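Local coordinates for DNA translocase coupling protein (Clostridium perfringens, PDB 6O1W) that probably binds ATP and DNA and is thought to act as an FtsK/SpoIIIE-family DNA translocase coupling protein in plasmid conjugation, at residues A[158-170]-A[179-192]. Residues are numbered along the deposited sequence; the frame is centred on the assembly and turned at random.
With BGC (beta-D-glucopyranose), chain E.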
loop_
_atom_site.group_PDB
_atom_site.type_symbol
_atom_site.label_atom_id
_atom_site.label_comp_id
_atom_site.label_asym_id
_atom_site.label_seq_id
_atom_site.Cartn_x
_atom_site.Cartn_y
_atom_site.Cartn_z
ATOM N N ALA A 158 16.230 -8.750 -11.439
ATOM C CA ALA A 158 16.175 -9.429 -10.127
ATOM C C ALA A 158 15.762 -10.903 -10.258
ATOM O O ALA A 158 15.135 -11.285 -11.261
ATOM C CB ALA A 158 15.187 -8.723 -9.205
ATOM N N ILE A 159 16.140 -11.709 -9.242
ATOM C CA ILE A 159 15.778 -13.116 -9.030
ATOM C C ILE A 159 14.478 -13.042 -8.209
ATOM O O ILE A 159 14.413 -12.270 -7.253
ATOM C CB ILE A 159 16.884 -13.901 -8.220
ATOM C CG1 ILE A 159 18.168 -14.053 -9.049
ATOM C CG2 ILE A 159 16.385 -15.293 -7.767
ATOM C CD1 ILE A 159 19.436 -14.385 -8.206
ATOM N N ALA A 160 13.511 -13.919 -8.494
ATOM C CA ALA A 160 12.245 -13.905 -7.777
ATOM C C ALA A 160 11.845 -15.199 -7.141
ATOM O O ALA A 160 12.033 -16.266 -7.716
ATOM C CB ALA A 160 11.141 -13.433 -8.715
ATOM N N TYR A 161 11.206 -15.088 -5.971
ATOM C CA TYR A 161 10.645 -16.201 -5.217
ATOM C C TYR A 161 9.228 -15.799 -4.847
ATOM O O TYR A 161 8.998 -14.682 -4.374
ATOM C CB TYR A 161 11.466 -16.542 -3.976
ATOM C CG TYR A 161 12.824 -17.098 -4.318
ATOM C CD1 TYR A 161 12.978 -18.420 -4.730
ATOM C CD2 TYR A 161 13.964 -16.320 -4.191
ATOM C CE1 TYR A 161 14.240 -18.946 -5.006
ATOM C CE2 TYR A 161 15.215 -16.811 -4.534
ATOM C CZ TYR A 161 15.351 -18.126 -4.941
ATOM O OH TYR A 161 16.596 -18.578 -5.287
HETATM N N MSE A 162 8.266 -16.678 -5.126
HETATM C CA MSE A 162 6.872 -16.330 -4.874
HETATM C C MSE A 162 6.253 -17.361 -3.989
HETATM O O MSE A 162 6.451 -18.557 -4.202
HETATM C CB MSE A 162 6.123 -16.172 -6.194
HETATM C CG MSE A 162 6.595 -14.972 -6.998
HETATM SE SE MSE A 162 6.628 -15.351 -8.919
HETATM C CE MSE A 162 8.183 -16.476 -9.059
ATOM N N VAL A 163 5.558 -16.902 -2.950
ATOM C CA VAL A 163 4.945 -17.789 -1.966
ATOM C C VAL A 163 3.429 -17.689 -2.028
ATOM O O VAL A 163 2.871 -16.601 -1.821
ATOM C CB VAL A 163 5.475 -17.502 -0.528
ATOM C CG1 VAL A 163 4.806 -18.421 0.503
ATOM C CG2 VAL A 163 6.992 -17.637 -0.469
ATOM N N ASP A 164 2.764 -18.838 -2.269
ATOM C CA ASP A 164 1.300 -18.912 -2.284
ATOM C C ASP A 164 0.841 -20.288 -1.892
ATOM O O ASP A 164 0.895 -21.183 -2.714
ATOM C CB ASP A 164 0.730 -18.503 -3.660
ATOM C CG ASP A 164 -0.774 -18.742 -3.866
ATOM O OD1 ASP A 164 -1.530 -18.755 -2.860
ATOM O OD2 ASP A 164 -1.183 -18.912 -5.017
ATOM N N PHE A 165 0.304 -20.440 -0.673
ATOM C CA PHE A 165 -0.141 -21.728 -0.136
ATOM C C PHE A 165 -1.453 -22.205 -0.710
ATOM O O PHE A 165 -1.839 -23.333 -0.438
ATOM C CB PHE A 165 -0.167 -21.722 1.400
ATOM C CG PHE A 165 1.195 -21.752 2.083
ATOM C CD1 PHE A 165 2.368 -21.538 1.358
ATOM C CD2 PHE A 165 1.296 -21.925 3.459
ATOM C CE1 PHE A 165 3.616 -21.548 1.988
ATOM C CE2 PHE A 165 2.550 -21.900 4.096
ATOM C CZ PHE A 165 3.699 -21.705 3.354
ATOM N N LYS A 166 -2.123 -21.389 -1.544
ATOM C CA LYS A 166 -3.361 -21.817 -2.197
ATOM C C LYS A 166 -3.019 -22.537 -3.514
ATOM O O LYS A 166 -3.518 -22.183 -4.586
ATOM C CB LYS A 166 -4.350 -20.654 -2.371
ATOM C CG LYS A 166 -4.839 -20.112 -1.037
ATOM C CD LYS A 166 -5.650 -18.812 -1.151
ATOM C CE LYS A 166 -4.774 -17.584 -1.301
ATOM N NZ LYS A 166 -5.534 -16.323 -1.084
ATOM N N GLY A 167 -2.176 -23.560 -3.407
ATOM C CA GLY A 167 -1.729 -24.367 -4.540
ATOM C C GLY A 167 -1.017 -23.581 -5.628
ATOM O O GLY A 167 -0.885 -24.069 -6.750
ATOM N N GLY A 168 -0.599 -22.350 -5.311
ATOM C CA GLY A 168 0.091 -21.476 -6.253
ATOM C C GLY A 168 -0.803 -20.867 -7.313
ATOM O O GLY A 168 -0.294 -20.277 -8.265
ATOM N N VAL A 169 -2.138 -20.957 -7.145
ATOM C CA VAL A 169 -3.134 -20.445 -8.093
ATOM C C VAL A 169 -2.960 -18.924 -8.349
ATOM O O VAL A 169 -3.266 -18.442 -9.443
ATOM C CB VAL A 169 -4.575 -20.850 -7.669
ATOM C CG1 VAL A 169 -5.633 -20.273 -8.619
ATOM C CG2 VAL A 169 -4.693 -22.366 -7.642
ATOM N N GLU A 170 -2.424 -18.195 -7.371
ATOM C CA GLU A 170 -2.166 -16.758 -7.505
ATOM C C GLU A 170 -0.911 -16.483 -8.343
ATOM O O GLU A 170 -0.721 -15.353 -8.767
ATOM C CB GLU A 170 -2.052 -16.090 -6.120
ATOM C CG GLU A 170 -3.289 -16.236 -5.244
ATOM C CD GLU A 170 -4.565 -15.713 -5.875
ATOM O OE1 GLU A 170 -5.397 -16.546 -6.308
ATOM O OE2 GLU A 170 -4.722 -14.474 -5.964
ATOM N N GLY A 179 10.689 -17.505 -12.208
ATOM C CA GLY A 179 11.118 -17.742 -10.840
ATOM C C GLY A 179 10.505 -18.985 -10.232
ATOM O O GLY A 179 9.872 -19.794 -10.916
ATOM N N GLN A 180 10.703 -19.147 -8.951
ATOM C CA GLN A 180 10.236 -20.311 -8.214
ATOM C C GLN A 180 8.986 -19.946 -7.430
ATOM O O GLN A 180 8.981 -18.948 -6.689
ATOM C CB GLN A 180 11.319 -20.718 -7.234
ATOM C CG GLN A 180 11.648 -22.189 -7.181
ATOM C CD GLN A 180 12.784 -22.367 -6.202
ATOM O OE1 GLN A 180 13.966 -22.200 -6.546
ATOM N NE2 GLN A 180 12.450 -22.663 -4.951
ATOM N N VAL A 181 7.957 -20.780 -7.565
ATOM C CA VAL A 181 6.691 -20.641 -6.840
ATOM C C VAL A 181 6.670 -21.714 -5.755
ATOM O O VAL A 181 6.776 -22.886 -6.061
ATOM C CB VAL A 181 5.425 -20.706 -7.760
ATOM C CG1 VAL A 181 4.139 -20.466 -6.949
ATOM C CG2 VAL A 181 5.524 -19.717 -8.926
ATOM N N ILE A 182 6.547 -21.290 -4.487
ATOM C CA ILE A 182 6.477 -22.135 -3.298
ATOM C C ILE A 182 5.001 -22.190 -2.900
ATOM O O ILE A 182 4.405 -21.149 -2.623
ATOM C CB ILE A 182 7.407 -21.560 -2.200
ATOM C CG1 ILE A 182 8.906 -21.842 -2.513
ATOM C CG2 ILE A 182 7.043 -22.085 -0.822
ATOM C CD1 ILE A 182 9.548 -21.000 -3.664
ATOM N N THR A 183 4.421 -23.400 -2.887
ATOM C CA THR A 183 2.996 -23.623 -2.647
ATOM C C THR A 183 2.636 -24.348 -1.332
ATOM O O THR A 183 1.446 -24.569 -1.064
ATOM C CB THR A 183 2.388 -24.396 -3.834
ATOM O OG1 THR A 183 2.947 -25.699 -3.837
ATOM C CG2 THR A 183 2.629 -23.729 -5.169
ATOM N N GLU A 184 3.636 -24.782 -0.564
ATOM C CA GLU A 184 3.364 -25.496 0.687
ATOM C C GLU A 184 4.414 -25.146 1.736
ATOM O O GLU A 184 5.478 -24.658 1.390
ATOM C CB GLU A 184 3.176 -27.030 0.450
ATOM C CG GLU A 184 4.390 -27.927 0.695
ATOM C CD GLU A 184 5.472 -27.990 -0.363
ATOM O OE1 GLU A 184 5.208 -27.616 -1.528
ATOM O OE2 GLU A 184 6.586 -28.449 -0.026
ATOM N N VAL A 185 4.091 -25.389 3.007
ATOM C CA VAL A 185 4.888 -25.048 4.181
ATOM C C VAL A 185 6.284 -25.735 4.204
ATOM O O VAL A 185 7.244 -25.094 4.644
ATOM C CB VAL A 185 4.075 -25.268 5.493
ATOM C CG1 VAL A 185 3.855 -26.757 5.817
ATOM C CG2 VAL A 185 4.705 -24.524 6.660
ATOM N N ASP A 186 6.411 -26.976 3.677
ATOM C CA ASP A 186 7.704 -27.667 3.621
ATOM C C ASP A 186 8.662 -26.925 2.691
ATOM O O ASP A 186 9.799 -26.629 3.078
ATOM C CB ASP A 186 7.537 -29.142 3.164
ATOM C CG ASP A 186 6.703 -30.044 4.051
ATOM O OD1 ASP A 186 6.605 -29.764 5.255
ATOM O OD2 ASP A 186 6.174 -31.054 3.539
ATOM N N ALA A 187 8.198 -26.590 1.471
ATOM C CA ALA A 187 8.992 -25.826 0.507
ATOM C C ALA A 187 9.314 -24.421 1.062
ATOM O O ALA A 187 10.416 -23.938 0.833
ATOM C CB ALA A 187 8.258 -25.715 -0.809
ATOM N N ALA A 188 8.398 -23.803 1.842
ATOM C CA ALA A 188 8.627 -22.473 2.457
ATOM C C ALA A 188 9.702 -22.537 3.537
ATOM O O ALA A 188 10.476 -21.593 3.624
ATOM C CB ALA A 188 7.337 -21.899 3.042
ATOM N N GLU A 189 9.758 -23.627 4.365
ATOM C CA GLU A 189 10.828 -23.755 5.369
ATOM C C GLU A 189 12.185 -23.845 4.647
ATOM O O GLU A 189 13.102 -23.132 5.026
ATOM C CB GLU A 189 10.619 -24.950 6.339
ATOM C CG GLU A 189 11.915 -25.401 7.010
ATOM C CD GLU A 189 11.886 -26.288 8.244
ATOM O OE1 GLU A 189 10.940 -27.089 8.412
ATOM O OE2 GLU A 189 12.854 -26.203 9.033
ATOM N N LYS A 190 12.296 -24.671 3.587
ATOM C CA LYS A 190 13.525 -24.769 2.790
ATOM C C LYS A 190 13.876 -23.404 2.164
ATOM O O LYS A 190 15.036 -23.043 2.110
ATOM C CB LYS A 190 13.399 -25.832 1.668
ATOM C CG LYS A 190 13.252 -27.269 2.181
ATOM C CD LYS A 190 13.194 -28.258 1.016
ATOM C CE LYS A 190 12.449 -29.536 1.347
ATOM N NZ LYS A 190 13.173 -30.387 2.326
ATOM N N LEU A 191 12.885 -22.668 1.671
ATOM C CA LEU A 191 13.125 -21.367 1.036
ATOM C C LEU A 191 13.655 -20.349 2.015
ATOM O O LEU A 191 14.661 -19.716 1.726
ATOM C CB LEU A 191 11.858 -20.802 0.357
ATOM C CG LEU A 191 11.966 -19.318 -0.122
ATOM C CD1 LEU A 191 13.002 -19.183 -1.235
ATOM C CD2 LEU A 191 10.579 -18.744 -0.537
ATOM N N PHE A 192 12.986 -20.186 3.156
ATOM C CA PHE A 192 13.366 -19.162 4.136
ATOM C C PHE A 192 14.687 -19.463 4.858
ATOM O O PHE A 192 15.388 -18.523 5.232
ATOM C CB PHE A 192 12.221 -18.863 5.117
ATOM C CG PHE A 192 11.203 -17.973 4.448
ATOM C CD1 PHE A 192 11.470 -16.619 4.229
ATOM C CD2 PHE A 192 9.992 -18.488 4.000
ATOM C CE1 PHE A 192 10.531 -15.794 3.607
ATOM C CE2 PHE A 192 9.055 -17.663 3.345
ATOM C CZ PHE A 192 9.338 -16.327 3.138
HETATM C C2 BGC E . 18.289 -22.131 -4.851
HETATM C C3 BGC E . 18.677 -23.318 -3.978
HETATM C C4 BGC E . 17.790 -23.364 -2.740
HETATM C C5 BGC E . 16.318 -23.374 -3.147
HETATM C C6 BGC E . 15.380 -23.280 -1.968
HETATM C C1 BGC E . 16.806 -22.223 -5.199
HETATM O O1 BGC E . 16.434 -21.148 -5.994
HETATM O O2 BGC E . 19.079 -22.111 -6.035
HETATM O O3 BGC E . 20.049 -23.231 -3.614
HETATM O O4 BGC E . 18.067 -24.522 -1.961
HETATM O O5 BGC E . 16.037 -22.247 -3.996
HETATM O O6 BGC E . 14.027 -23.236 -2.398
HETATM O O HOH W 1 -0.582 -25.404 0.649
#
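Tyr161 and Leu191 bring strand 159-163 and the first turns of helix 185-209 together above the sheet. From Tyr161 CB, which lies 4.1 Å from Leu191 CD1, the side chain runs outward with CG anti to its own carbonyl carbon (chi1 -67°). Tyr161 CG and CD1 pass beneath the same methyl, which sits over one ring face in a CH-pi contact, Leu191 CD1 being 3.9 Å from the ring centroid. Tyr161 CD1 also borders Gln180 CB, Tyr161 CE1 meets the Gln180 amide, whose plane stands almost perpendicular to the ring, and Tyr161 OH ends 2.7 Å from O1 of the bound beta-D-glucopyranose. Tyr194, further along the helix, completes this sugar pocket. The other methyl of Leu191, CD2, rests on Val163 CG2 (3.8 Å).

The second aromatic, Phe165, wedges under the start of the helix. The Glu184-Val185 peptide lies over one face of its ring, offset toward the rim, while Ala188 CB approaches the edge in plane, 3.7 Å from Phe165 CZ. A water donates to both Phe165 O and Thr183 O, bridging the two segments just past the ends of the paired strands.

Strands 159-163 and 179-182 pair in parallel: Met162 N donates to Gln180 O, Ile182 N to Met162 O (2.7 Å) and Asp164 N to Ile182 O. Beyond them, the Asp164 carboxylate organises the following loop, OD1 accepting from Lys166 N in an Asx turn and OD2 from Glu170 N (2.8 Å). Gly168 in this loop lies against Thr183 CG2.

Strand 159-163 is flanked by strand 229-233 on its other edge, and strand 179-182 is outermost in the chain, so the pair forms one margin of the parallel region of the P-loop NTPase fold of the FtsK/SpoIIIE family.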